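Local coordinates for isomaltose glucohydrolase (Kribbella flavida, PDB 5Z3E), which hydrolyses the alpha-1,6-glucosidic linkage of isomaltose from its non-reducing end, releasing beta-D-glucose and D-glucose in the intracellular breakdown of a starch-derived cyclic tetrasaccharide, at residues 159-164 against 217-222; 77-82 against 273-278; 169-174 against 222-227; 70-75 against 97-102; 48-53 against 82-87. The protein carries 1 engineered substitution. All coordinates share one frame; numbering follows the deposited sequence. Where two conformers were deposited one is given.

Contact 1: residues 159-164 against 217-222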
# COMPACT_ATOMS: atom_id res chain seq x y z
N SER A 159 0.40 -8.72 3.71
CA SER A 159 -0.88 -8.63 4.41
C SER A 159 -1.38 -9.99 4.88
O SER A 159 -1.82 -10.14 6.03
CB SER A 159 -1.89 -7.94 3.50
OG SER A 159 -3.18 -7.95 4.02
N VAL A 160 -1.38 -10.97 4.00
CA VAL A 160 -1.96 -12.27 4.35
C VAL A 160 -1.12 -12.96 5.41
O VAL A 160 -1.66 -13.55 6.35
CB VAL A 160 -2.22 -13.13 3.09
CG1 VAL A 160 -0.96 -13.64 2.41
CG2 VAL A 160 -3.15 -14.29 3.44
N VAL A 161 0.21 -12.88 5.31
CA VAL A 161 1.07 -13.48 6.34
C VAL A 161 0.83 -12.79 7.67
O VAL A 161 0.73 -13.45 8.72
CB VAL A 161 2.54 -13.40 5.90
CG1 VAL A 161 3.47 -13.78 7.06
CG2 VAL A 161 2.80 -14.31 4.71
N THR A 162 0.77 -11.47 7.67
CA THR A 162 0.60 -10.71 8.91
C THR A 162 -0.73 -11.05 9.57
O THR A 162 -0.81 -11.23 10.79
CB THR A 162 0.73 -9.20 8.63
OG1 THR A 162 2.02 -8.95 8.09
CG2 THR A 162 0.57 -8.37 9.88
N HIS A 163 -1.79 -11.14 8.77
CA HIS A 163 -3.11 -11.51 9.27
C HIS A 163 -3.11 -12.90 9.89
O HIS A 163 -3.64 -13.11 10.98
CB HIS A 163 -4.10 -11.42 8.11
CG HIS A 163 -5.46 -11.91 8.44
ND1 HIS A 163 -6.25 -11.30 9.41
CD2 HIS A 163 -6.16 -12.94 7.93
CE1 HIS A 163 -7.38 -11.98 9.44
NE2 HIS A 163 -7.36 -12.98 8.57
N ALA A 164 -2.53 -13.87 9.18
CA ALA A 164 -2.51 -15.22 9.69
C ALA A 164 -1.73 -15.33 10.98
O ALA A 164 -2.11 -16.08 11.89
CB ALA A 164 -1.97 -16.18 8.65
N VAL A 217 10.04 -11.05 2.42
CA VAL A 217 10.54 -11.32 3.76
C VAL A 217 9.42 -11.95 4.60
O VAL A 217 9.69 -12.86 5.40
CB VAL A 217 11.15 -10.08 4.41
CG1 VAL A 217 11.48 -10.31 5.87
CG2 VAL A 217 12.39 -9.65 3.66
N ALA A 218 8.19 -11.49 4.43
CA ALA A 218 7.09 -12.06 5.21
C ALA A 218 6.98 -13.56 4.94
O ALA A 218 6.87 -14.35 5.89
CB ALA A 218 5.79 -11.34 4.89
N VAL A 219 6.98 -13.99 3.68
CA VAL A 219 6.84 -15.42 3.43
C VAL A 219 8.12 -16.18 3.74
O VAL A 219 8.05 -17.32 4.22
CB VAL A 219 6.35 -15.74 1.99
CG1 VAL A 219 4.94 -15.22 1.78
CG2 VAL A 219 7.28 -15.24 0.90
N GLY A 220 9.29 -15.58 3.51
CA GLY A 220 10.54 -16.27 3.73
C GLY A 220 10.93 -16.47 5.18
O GLY A 220 11.79 -17.29 5.49
N THR A 221 10.29 -15.73 6.09
CA THR A 221 10.51 -15.85 7.53
C THR A 221 9.32 -16.45 8.24
O THR A 221 9.28 -16.49 9.45
CB THR A 221 10.88 -14.52 8.16
OG1 THR A 221 9.78 -13.61 8.07
CG2 THR A 221 12.13 -13.91 7.57
N CYS A 222 8.36 -16.99 7.50
CA CYS A 222 7.14 -17.53 8.08
C CYS A 222 7.33 -19.03 8.34
O CYS A 222 7.49 -19.82 7.41
CB CYS A 222 6.00 -17.30 7.11
SG CYS A 222 4.43 -18.00 7.65
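Apolar packing dominates here, and Val161 of helix 151-167 supplies essentially all of one side of it, set against Ala218, Val219 and Cys222. The CA atoms of Val161 and Ala218 are 6.3 Å apart, a close helix approach made possible by the small methyl of Ala218, whose CB lies 4.0 Å from CB of Val161. The two branches of Val161 have different partners. CG2 meets CG1 of Val219 at 3.7 Å, the two side chains crossing at about a right angle. CG1, held anti to the backbone N (chi1 170°), leans on the methyl of Ala218 and stands 4.3 Å from CB of Cys222.

Helices 151-167 and 206-220 belong to the all-helical (alpha/alpha)6 barrel of family 15 glycoside hydrolases, and the contact joins the later part of one to the last turn of the other. Val219 also touches Thr234 on helix 231-248.

Polar groups contribute no bond across the interface. The carbonyl O of Ala218 is 3.6 Å from CG1 of Val161, a van der Waals contact. At the end of helix 206-220, OG1 of Thr221, the first residue to leave helical phi/psi, donates to Val217 O at 2.8 Å, tilted 31° from the carbonyl plane, and Thr221 N adds a weak bond to the same oxygen.

Contact 2: residues 77-82 against 273-278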
# COMPACT_ATOMS: atom_id res chain seq x y z
N GLY A 77 -6.44 -2.66 -1.16
CA GLY A 77 -7.12 -3.72 -0.45
C GLY A 77 -6.30 -4.35 0.65
O GLY A 77 -6.84 -4.71 1.70
N SER A 78 -5.00 -4.49 0.43
CA SER A 78 -4.14 -5.11 1.42
C SER A 78 -3.97 -4.23 2.67
O SER A 78 -4.03 -4.73 3.79
CB SER A 78 -2.78 -5.42 0.82
OG SER A 78 -2.86 -6.44 -0.16
N PHE A 79 -3.78 -2.92 2.48
CA PHE A 79 -3.73 -2.04 3.64
C PHE A 79 -5.09 -1.97 4.33
O PHE A 79 -5.16 -1.92 5.56
CB PHE A 79 -3.23 -0.65 3.26
CG PHE A 79 -1.74 -0.56 3.11
CD1 PHE A 79 -0.90 -0.66 4.21
CD2 PHE A 79 -1.18 -0.26 1.88
CE1 PHE A 79 0.47 -0.53 4.07
CE2 PHE A 79 0.18 -0.07 1.76
CZ PHE A 79 1.01 -0.25 2.85
N THR A 80 -6.17 -1.95 3.56
CA THR A 80 -7.51 -1.99 4.12
C THR A 80 -7.67 -3.23 4.98
O THR A 80 -8.14 -3.17 6.12
CB THR A 80 -8.58 -1.89 3.01
OG1 THR A 80 -8.43 -0.65 2.31
CG2 THR A 80 -9.97 -1.95 3.55
N ALA A 81 -7.29 -4.39 4.43
CA ALA A 81 -7.39 -5.64 5.14
C ALA A 81 -6.58 -5.67 6.41
O ALA A 81 -6.99 -6.26 7.41
CB ALA A 81 -6.96 -6.80 4.22
N GLU A 82 -5.39 -5.05 6.40
CA GLU A 82 -4.57 -4.99 7.61
C GLU A 82 -5.25 -4.15 8.68
O GLU A 82 -5.23 -4.53 9.86
CB GLU A 82 -3.18 -4.44 7.25
CG GLU A 82 -2.28 -4.17 8.44
CD GLU A 82 -1.87 -5.35 9.30
OE1 GLU A 82 -2.26 -6.51 9.03
OE2 GLU A 82 -1.13 -5.08 10.29
N VAL A 273 8.56 1.02 7.90
CA VAL A 273 7.42 0.26 8.39
C VAL A 273 6.29 0.42 7.38
O VAL A 273 5.91 1.54 7.04
CB VAL A 273 6.98 0.77 9.77
CG1 VAL A 273 5.74 0.07 10.26
CG2 VAL A 273 8.11 0.66 10.76
N PRO A 274 5.72 -0.68 6.86
CA PRO A 274 5.88 -2.07 7.33
C PRO A 274 6.87 -2.90 6.55
O PRO A 274 7.08 -4.05 6.91
CB PRO A 274 4.47 -2.64 7.13
CG PRO A 274 3.99 -1.96 5.87
CD PRO A 274 4.53 -0.54 5.99
N PHE A 275 7.49 -2.39 5.47
CA PHE A 275 8.17 -3.30 4.56
C PHE A 275 9.60 -3.68 4.93
O PHE A 275 10.13 -4.63 4.37
CB PHE A 275 8.05 -2.80 3.15
CG PHE A 275 6.55 -2.70 2.67
CD1 PHE A 275 5.63 -3.71 2.99
CD2 PHE A 275 6.16 -1.64 1.97
CE1 PHE A 275 4.30 -3.62 2.59
CE2 PHE A 275 4.81 -1.56 1.50
CZ PHE A 275 3.92 -2.56 1.89
N GLY A 276 10.23 -2.97 5.85
CA GLY A 276 11.42 -3.49 6.52
C GLY A 276 12.75 -3.48 5.78
O GLY A 276 13.63 -4.26 6.13
N LEU A 277 12.93 -2.56 4.85
CA LEU A 277 14.28 -2.44 4.23
C LEU A 277 15.34 -2.11 5.32
O LEU A 277 16.49 -2.57 5.22
CB LEU A 277 14.30 -1.38 3.12
CG LEU A 277 13.46 -1.43 1.78
CD1 LEU A 277 13.65 -0.31 0.70
CD2 LEU A 277 13.79 -2.76 1.16
N VAL A 278 14.97 -1.27 6.27
CA VAL A 278 15.83 -0.87 7.40
C VAL A 278 14.97 -0.82 8.71
O VAL A 278 13.80 -0.62 8.53
CB VAL A 278 16.47 0.51 7.18
CG1 VAL A 278 17.42 0.51 6.04
CG2 VAL A 278 15.46 1.59 6.97
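The rings of Phe79 and Phe275 approach from opposite directions, and Pro274 serves both of them. Its CG lies at the edge of the Phe79 ring, near the ring plane and 4.2 Å from CE1 of Phe79. The same Pro274 CG sits 3.6 Å above one face of the Phe275 ring, displaced toward the rim. Between the two phenylalanines the closest pair is CZ of Phe79 and CZ of Phe275, 3.8 Å apart, with the two ring planes inclined at about 50°.

The bridge is made by side chains alone: the nearest backbone pair, CA of Phe79 and CA of Pro274, is 10.3 Å apart. Phe79 reaches into this gap from helix 74-87 with CG anti to the carbonyl carbon (chi1 -79°). In the facing loop the peptide bond before Pro274 is cis, evident in the short 3.0 Å separation of CA of Val273 and CA of Pro274.

Further aromatic groups pack around the pair. Trp383 lies nearly parallel to Phe79, Trp158 meets Phe275 edge-to-face, and Trp325 of helix 317-329 touches both Phe79 and Pro274.

No hydrogen bond or charge links the two segments. Cohesion here, about 6 Å from the centre of the chain in the (alpha/alpha)6 barrel fold, therefore depends on dispersion and shape fit between rings, while loop polar groups bond elsewhere, as Phe275 O does with His213.

Contact 3: residues 169-174 against 222-227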
# COMPACT_ATOMS: atom_id res chain seq x y z
N LEU A 169 -3.94 -18.36 12.17
CA LEU A 169 -4.62 -19.04 11.07
C LEU A 169 -3.64 -19.86 10.25
O LEU A 169 -2.48 -19.53 10.11
CB LEU A 169 -5.31 -18.03 10.18
CG LEU A 169 -6.21 -17.04 10.92
CD1 LEU A 169 -6.79 -16.03 9.94
CD2 LEU A 169 -7.30 -17.74 11.70
N ASP A 170 -4.16 -20.94 9.66
CA ASP A 170 -3.40 -21.83 8.77
C ASP A 170 -3.34 -21.24 7.36
O ASP A 170 -4.33 -21.15 6.65
CB ASP A 170 -4.08 -23.18 8.76
CG ASP A 170 -3.35 -24.24 7.99
OD1 ASP A 170 -2.38 -23.93 7.28
OD2 ASP A 170 -3.79 -25.42 8.07
N LEU A 171 -2.13 -20.85 6.95
CA LEU A 171 -1.90 -20.27 5.64
C LEU A 171 -2.18 -21.21 4.49
O LEU A 171 -2.28 -20.74 3.35
CB LEU A 171 -0.48 -19.69 5.53
CG LEU A 171 -0.31 -18.34 6.21
CD1 LEU A 171 1.14 -18.07 6.49
CD2 LEU A 171 -0.92 -17.23 5.40
N GLU A 172 -2.33 -22.52 4.73
CA GLU A 172 -2.69 -23.41 3.62
C GLU A 172 -4.00 -22.99 2.98
O GLU A 172 -4.23 -23.27 1.80
CB GLU A 172 -2.70 -24.87 4.09
CG GLU A 172 -2.89 -25.89 2.99
CD GLU A 172 -1.76 -26.02 1.99
OE1 GLU A 172 -0.66 -25.53 2.21
OE2 GLU A 172 -1.97 -26.67 0.95
N ARG A 173 -4.89 -22.31 3.72
CA ARG A 173 -6.12 -21.76 3.15
C ARG A 173 -5.87 -20.90 1.91
O ARG A 173 -6.71 -20.89 1.01
CB ARG A 173 -6.83 -20.94 4.24
CG ARG A 173 -8.08 -20.16 3.80
CD ARG A 173 -8.79 -19.63 5.00
NE ARG A 173 -9.90 -18.76 4.62
CZ ARG A 173 -10.64 -18.06 5.48
NH1 ARG A 173 -10.40 -18.17 6.78
NH2 ARG A 173 -11.59 -17.25 5.05
N TRP A 174 -4.74 -20.18 1.90
CA TRP A 174 -4.43 -19.22 0.84
C TRP A 174 -3.14 -19.55 0.11
O TRP A 174 -2.67 -18.76 -0.72
CB TRP A 174 -4.35 -17.81 1.45
CG TRP A 174 -5.63 -17.39 2.11
CD1 TRP A 174 -6.84 -17.23 1.52
CD2 TRP A 174 -5.83 -17.05 3.50
NE1 TRP A 174 -7.78 -16.83 2.43
CE2 TRP A 174 -7.18 -16.71 3.65
CE3 TRP A 174 -5.01 -17.02 4.63
CZ2 TRP A 174 -7.72 -16.31 4.88
CZ3 TRP A 174 -5.55 -16.65 5.83
CH2 TRP A 174 -6.89 -16.30 5.95
N CYS A 222 8.36 -16.99 7.50
CA CYS A 222 7.14 -17.53 8.08
C CYS A 222 7.33 -19.03 8.34
O CYS A 222 7.49 -19.82 7.41
CB CYS A 222 6.00 -17.30 7.11
SG CYS A 222 4.43 -18.00 7.65
N ALA A 223 7.28 -19.42 9.60
CA ALA A 223 7.52 -20.81 9.96
C ALA A 223 6.56 -21.77 9.26
O ALA A 223 6.94 -22.88 8.88
CB ALA A 223 7.46 -20.99 11.47
N ALA A 224 5.30 -21.36 9.09
CA ALA A 224 4.33 -22.22 8.42
C ALA A 224 4.72 -22.51 6.98
O ALA A 224 4.23 -23.49 6.40
CB ALA A 224 2.94 -21.60 8.47
N LEU A 225 5.56 -21.66 6.39
CA LEU A 225 5.99 -21.78 5.00
C LEU A 225 7.42 -22.27 4.85
O LEU A 225 8.00 -22.17 3.78
CB LEU A 225 5.78 -20.42 4.30
CG LEU A 225 4.33 -19.93 4.31
CD1 LEU A 225 4.21 -18.49 3.81
CD2 LEU A 225 3.40 -20.85 3.52
N ARG A 226 7.98 -22.84 5.92
CA ARG A 226 9.38 -23.26 5.96
C ARG A 226 9.74 -24.28 4.91
O ARG A 226 10.92 -24.37 4.52
CB ARG A 226 9.73 -23.79 7.36
CG ARG A 226 8.96 -25.03 7.79
CD ARG A 226 9.12 -25.29 9.29
NE ARG A 226 10.29 -26.08 9.51
CZ ARG A 226 10.84 -26.26 10.71
NH1 ARG A 226 10.32 -25.67 11.79
NH2 ARG A 226 11.90 -27.07 10.78
N SER A 227 8.78 -25.08 4.46
CA SER A 227 9.06 -26.13 3.50
C SER A 227 8.67 -25.76 2.08
O SER A 227 8.79 -26.57 1.17
CB SER A 227 8.38 -27.44 3.90
OG SER A 227 8.74 -27.85 5.20
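Leu171 projects one methyl, CD1, against three residues of the facing loop. Its tightest partner is the sulfur of Cys222: CD1 of Leu171 and SG of Cys222 are 3.5 Å apart, near the short end of van der Waals contact. The thiol is carried there by a chi1 of 177°, which sets SG opposite the backbone N of Cys222. The same Leu171 methyl is 4.1 Å from CD1 of Leu225, and these two leucines cross at about a right angle. CB of Ala224 borders the group more loosely, 4.4 Å from CD1 of Leu171, although the backbones are nearest here, with the CA atoms of Leu171 and Ala224 separated by 7.1 Å.

No hydrogen bond passes between the segments; each loop has its own internal bonds. Asp170 OD1 accepts from Glu172 N at 2.9 Å with an N-H...O angle of 163°, the donor reaching the oxygen from above the carboxylate plane. Trp174 N then bonds Leu171 O at 2.9 Å, so the leucine lies inside a compact turn. In the partner loop Leu225 N donates to Cys222 O, also at 2.9 Å, spanning the short 3-10 segment 223-224 between these two contact residues.

Leu171 also touches Ala164 on helix 151-167 and Ile178 on helix 175-188, while Asp98 of helix 90-105 binds both Arg173 and Trp174. The Asp170 bond defines an Asx turn, here leading to the N-cap Trp174, and the whole is a meeting of two helix-to-helix connections of an (alpha/alpha)6 barrel.

Contact 4: residues 70-75 against 97-102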
# COMPACT_ATOMS: atom_id res chain seq x y z
N GLY A 70 -16.40 -0.11 -9.33
CA GLY A 70 -16.37 -1.47 -9.82
C GLY A 70 -14.99 -2.10 -9.81
O GLY A 70 -14.87 -3.26 -10.24
N TYR A 71 -13.97 -1.42 -9.31
CA TYR A 71 -12.61 -1.93 -9.32
C TYR A 71 -12.02 -2.07 -7.94
O TYR A 71 -12.28 -1.27 -7.02
CB TYR A 71 -11.71 -1.07 -10.20
CG TYR A 71 -12.19 -0.98 -11.63
CD1 TYR A 71 -12.23 -2.09 -12.44
CD2 TYR A 71 -12.64 0.22 -12.16
CE1 TYR A 71 -12.69 -2.02 -13.74
CE2 TYR A 71 -13.09 0.30 -13.46
CZ TYR A 71 -13.10 -0.82 -14.25
OH TYR A 71 -13.55 -0.75 -15.55
N ALA A 72 -11.15 -3.07 -7.82
CA ALA A 72 -10.36 -3.35 -6.64
C ALA A 72 -8.89 -3.35 -6.99
O ALA A 72 -8.50 -3.81 -8.07
CB ALA A 72 -10.75 -4.68 -6.06
N TRP A 73 -8.08 -2.87 -6.06
CA TRP A 73 -6.64 -2.88 -6.15
C TRP A 73 -6.07 -3.70 -5.00
O TRP A 73 -6.55 -3.60 -3.87
CB TRP A 73 -6.06 -1.48 -6.02
CG TRP A 73 -6.10 -0.59 -7.22
CD1 TRP A 73 -5.00 -0.17 -7.91
CD2 TRP A 73 -7.21 0.10 -7.81
NE1 TRP A 73 -5.34 0.70 -8.89
CE2 TRP A 73 -6.70 0.90 -8.85
CE3 TRP A 73 -8.59 0.15 -7.55
CZ2 TRP A 73 -7.50 1.75 -9.60
CZ3 TRP A 73 -9.40 0.98 -8.31
CH2 TRP A 73 -8.85 1.77 -9.33
N LEU A 74 -5.03 -4.48 -5.27
CA LEU A 74 -4.35 -5.20 -4.21
C LEU A 74 -3.64 -4.27 -3.23
O LEU A 74 -3.55 -4.59 -2.05
CB LEU A 74 -3.37 -6.24 -4.76
CG LEU A 74 -4.00 -7.32 -5.61
CD1 LEU A 74 -2.95 -8.35 -5.97
CD2 LEU A 74 -5.17 -7.96 -4.95
N ARG A 75 -3.12 -3.13 -3.69
CA ARG A 75 -2.48 -2.15 -2.80
C ARG A 75 -3.49 -1.63 -1.79
O ARG A 75 -3.37 -1.83 -0.58
CB ARG A 75 -1.85 -1.04 -3.63
CG ARG A 75 -1.41 0.17 -2.85
CD ARG A 75 -0.65 1.15 -3.72
NE ARG A 75 -1.46 1.67 -4.79
CZ ARG A 75 -1.33 1.38 -6.09
NH1 ARG A 75 -2.22 1.85 -6.93
NH2 ARG A 75 -0.32 0.66 -6.51
N HIS A 97 -8.88 -11.98 1.72
CA HIS A 97 -7.81 -12.89 1.35
C HIS A 97 -8.33 -14.04 0.51
O HIS A 97 -7.66 -14.48 -0.43
CB HIS A 97 -7.04 -13.36 2.57
CG HIS A 97 -6.35 -12.23 3.24
ND1 HIS A 97 -5.46 -11.44 2.56
CD2 HIS A 97 -6.48 -11.73 4.50
CE1 HIS A 97 -5.06 -10.50 3.41
NE2 HIS A 97 -5.67 -10.64 4.58
N ASP A 98 -9.53 -14.54 0.82
CA ASP A 98 -10.14 -15.56 -0.04
C ASP A 98 -10.26 -15.04 -1.45
O ASP A 98 -9.94 -15.75 -2.42
CB ASP A 98 -11.54 -15.92 0.47
CG ASP A 98 -11.59 -16.79 1.70
OD1 ASP A 98 -10.55 -17.42 2.07
OD2 ASP A 98 -12.69 -16.86 2.30
N TRP A 99 -10.77 -13.84 -1.61
CA TRP A 99 -10.98 -13.27 -2.93
C TRP A 99 -9.67 -13.17 -3.68
O TRP A 99 -9.57 -13.63 -4.83
CB TRP A 99 -11.70 -11.93 -2.83
CG TRP A 99 -11.87 -11.28 -4.16
CD1 TRP A 99 -12.82 -11.54 -5.08
CD2 TRP A 99 -11.03 -10.27 -4.73
NE1 TRP A 99 -12.63 -10.79 -6.20
CE2 TRP A 99 -11.54 -9.98 -6.02
CE3 TRP A 99 -9.91 -9.57 -4.28
CZ2 TRP A 99 -10.95 -9.05 -6.84
CZ3 TRP A 99 -9.35 -8.64 -5.09
CH2 TRP A 99 -9.85 -8.38 -6.36
N VAL A 100 -8.65 -12.59 -3.06
CA VAL A 100 -7.37 -12.43 -3.72
C VAL A 100 -6.79 -13.80 -4.11
O VAL A 100 -6.31 -14.00 -5.22
CB VAL A 100 -6.35 -11.67 -2.86
CG1 VAL A 100 -5.01 -11.60 -3.57
CG2 VAL A 100 -6.83 -10.27 -2.50
N ASP A 101 -6.78 -14.71 -3.15
CA ASP A 101 -6.26 -16.06 -3.40
C ASP A 101 -6.94 -16.67 -4.63
O ASP A 101 -6.27 -17.19 -5.52
CB ASP A 101 -6.50 -16.89 -2.15
CG ASP A 101 -6.22 -18.38 -2.28
OD1 ASP A 101 -5.24 -18.75 -2.94
OD2 ASP A 101 -7.01 -19.12 -1.65
N GLY A 102 -8.26 -16.62 -4.69
CA GLY A 102 -8.95 -17.21 -5.82
C GLY A 102 -8.63 -16.52 -7.12
O GLY A 102 -8.50 -17.17 -8.18
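A chi1 of -61° in Leu74 and one of 177° in Trp99 bring the isobutyl group and the indole to a common meeting point. The first sets CG of Leu74 opposite its carbonyl carbon; the second carries the indole away from the backbone N of Trp99, and with chi2 at 80° its six-membered ring lies toward strand 71-72. CH2 of Trp99 then comes within 3.8 Å of the Ala72 methyl CB, and its CZ3 within 4.2 Å of Leu74 CD2, both at oblique positions round the ring. That one leucine methyl also sits in the fork of Val100, with CD2 of Leu74 3.8 Å from Val100 CG2 and 3.9 Å from CG1.

All four residues are buried and their contact is wholly apolar. The indole nitrogen is satisfied elsewhere: Trp99 NE1 donates to Phe136 O, which pins the ring's rotation. Leu74 lies about 12 Å, side chain to side chain, from Glu198, the inferred proton donor.

Strand 71-72 pairs antiparallel with 134-135, and Phe134 there touches both Leu74 and Trp99. Helix 151-167 adds Tyr153 against Leu74 and Trp156 against Val100, so the start of helix 74-87 is wedged between helix 90-105, this helix and the small sheet.

Contact 5: residues 48-53 against 82-87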
# COMPACT_ATOMS: atom_id res chain seq x y z
N VAL A 48 -17.68 1.45 7.39
CA VAL A 48 -17.76 1.84 6.01
C VAL A 48 -16.96 0.86 5.12
O VAL A 48 -17.37 0.56 4.00
CB VAL A 48 -17.41 3.33 5.83
CG1 VAL A 48 -15.93 3.54 6.00
CG2 VAL A 48 -17.85 3.86 4.50
N ILE A 49 -15.86 0.31 5.63
CA ILE A 49 -15.11 -0.69 4.87
C ILE A 49 -15.95 -1.95 4.70
O ILE A 49 -16.08 -2.50 3.60
CB ILE A 49 -13.77 -1.00 5.56
CG1 ILE A 49 -12.79 0.17 5.42
CG2 ILE A 49 -13.17 -2.27 5.00
CD1 ILE A 49 -11.62 0.13 6.38
N THR A 50 -16.53 -2.43 5.78
CA THR A 50 -17.26 -3.70 5.71
C THR A 50 -18.57 -3.56 4.98
O THR A 50 -19.00 -4.49 4.31
CB THR A 50 -17.42 -4.36 7.09
OG1 THR A 50 -18.13 -3.48 7.97
CG2 THR A 50 -16.09 -4.74 7.68
N ARG A 51 -19.21 -2.39 5.05
CA ARG A 51 -20.44 -2.21 4.31
C ARG A 51 -20.18 -2.24 2.82
O ARG A 51 -21.00 -2.75 2.06
CB ARG A 51 -21.08 -0.86 4.67
CG ARG A 51 -22.40 -0.73 3.99
CD ARG A 51 -22.53 0.30 2.93
NE ARG A 51 -22.29 1.66 3.46
CZ ARG A 51 -22.55 2.78 2.79
NH1 ARG A 51 -22.16 3.97 3.30
NH2 ARG A 51 -23.26 2.76 1.65
N HIS A 52 -19.06 -1.70 2.38
CA HIS A 52 -18.76 -1.62 0.96
C HIS A 52 -18.02 -2.82 0.39
O HIS A 52 -17.88 -2.94 -0.82
CB HIS A 52 -18.00 -0.33 0.65
CG HIS A 52 -18.85 0.88 0.70
ND1 HIS A 52 -19.82 1.12 -0.22
CD2 HIS A 52 -18.89 1.86 1.61
CE1 HIS A 52 -20.41 2.25 0.10
NE2 HIS A 52 -19.87 2.73 1.20
N GLN A 53 -17.52 -3.70 1.26
CA GLN A 53 -16.89 -4.93 0.78
C GLN A 53 -17.86 -5.66 -0.15
O GLN A 53 -19.04 -5.81 0.14
CB GLN A 53 -16.50 -5.79 1.96
CG GLN A 53 -15.71 -7.04 1.60
CD GLN A 53 -15.13 -7.72 2.81
OE1 GLN A 53 -15.60 -7.53 3.93
NE2 GLN A 53 -14.10 -8.53 2.60
N GLU A 82 -5.39 -5.05 6.40
CA GLU A 82 -4.57 -4.99 7.61
C GLU A 82 -5.25 -4.15 8.68
O GLU A 82 -5.23 -4.53 9.86
CB GLU A 82 -3.18 -4.44 7.25
CG GLU A 82 -2.28 -4.17 8.44
CD GLU A 82 -1.87 -5.35 9.30
OE1 GLU A 82 -2.26 -6.51 9.03
OE2 GLU A 82 -1.13 -5.08 10.29
N GLY A 83 -5.83 -3.02 8.32
CA GLY A 83 -6.59 -2.25 9.30
C GLY A 83 -7.73 -3.02 9.89
O GLY A 83 -7.97 -2.99 11.10
N ILE A 84 -8.47 -3.76 9.04
CA ILE A 84 -9.60 -4.55 9.50
C ILE A 84 -9.14 -5.71 10.39
O ILE A 84 -9.80 -6.03 11.39
CB ILE A 84 -10.40 -5.04 8.28
CG1 ILE A 84 -11.09 -3.87 7.56
CG2 ILE A 84 -11.39 -6.14 8.64
CD1 ILE A 84 -12.17 -3.16 8.38
N SER A 85 -8.03 -6.34 10.03
CA SER A 85 -7.48 -7.43 10.83
C SER A 85 -7.05 -6.94 12.21
O SER A 85 -7.34 -7.58 13.23
CB SER A 85 -6.29 -8.05 10.09
OG SER A 85 -5.70 -9.07 10.86
N ARG A 86 -6.41 -5.78 12.27
CA ARG A 86 -6.06 -5.16 13.56
C ARG A 86 -7.28 -4.82 14.37
O ARG A 86 -7.28 -4.98 15.59
CB ARG A 86 -5.21 -3.92 13.32
CG ARG A 86 -3.78 -4.20 12.92
CD ARG A 86 -3.08 -2.95 12.46
NE ARG A 86 -1.65 -3.07 12.24
CZ ARG A 86 -0.69 -2.53 12.97
NH1 ARG A 86 -0.97 -1.88 14.09
NH2 ARG A 86 0.57 -2.61 12.57
N TYR A 87 -8.33 -4.34 13.71
CA TYR A 87 -9.58 -4.02 14.39
C TYR A 87 -10.21 -5.26 14.98
O TYR A 87 -10.95 -5.15 15.96
CB TYR A 87 -10.54 -3.35 13.40
CG TYR A 87 -11.75 -2.72 14.02
CD1 TYR A 87 -11.70 -1.42 14.47
CD2 TYR A 87 -12.94 -3.40 14.13
CE1 TYR A 87 -12.80 -0.80 15.02
CE2 TYR A 87 -14.07 -2.77 14.71
CZ TYR A 87 -13.97 -1.48 15.14
OH TYR A 87 -15.07 -0.83 15.72
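Ile84 reaches from helix 74-87 toward helix 32-52 one carbon at a time. Its CB is still 5.1 Å from CG2 of Ile49; the next atom, CG1, closes to 3.7 Å from that same methyl. The chain then turns about its CB-CG1 bond (chi2 -65°), and the terminal CD1 ends 3.6 Å from Ile49 CG2. CD1 of Ile84 also lies 3.9 Å from Ile49 CD1, so the two isoleucines meet tip to tip, with one methyl set between both branches of the other. Beside them, CG2 of Thr50 brushes Ile84 CD1 at 4.3 Å. The CA atoms of Ile49 and Ile84 remain 8.2 Å apart, a spacing filled by these side chains.

Polar groups bond off to the side. The hydroxyl of Thr50 is hydrogen-bonded back to His46 O, which leaves its methyl to the contact. Within the second segment Glu82 OE2 takes a salt bridge from Arg86 NE at 2.8 Å (N-H...O angle 161°), the oxygen approached from above the carboxylate plane; Arg166 is a second cationic partner of Glu82, and Asp393 and Glu394 also pair with Arg86.

The isoleucine pair thus joins the last turns of helices 32-52 and 74-87. Ser92 of helix 90-105 touches Thr50 and Ile84, while His385 of helix 382-394, together with Tyr59 from a loop, packs on Ile49.

None of the five contacts has a hydrogen bond across it. Contacts 2, 4 and 5 are buried, 1 and 3 only partly so. Contact 2, about 6 Å from the chain centre, is aromatic; contact 4, at about 13 Å, mixes an indole with aliphatic groups, and contact 5 is purely aliphatic. Contact 3, at about 22 Å, is the most peripheral, and relies on leucine methyls, an alanine and a thiol. Contacts 2, 4 and 5 all use helix 74-87; contacts 2 and 5 share Glu82, which itself crosses neither. Contacts 1 and 3 share Cys222. Polar links lie between contacts instead: His163 with Ser85 ties contact 1 to contact 5, and Arg173 with Asp98 ties contact 3 to contact 4.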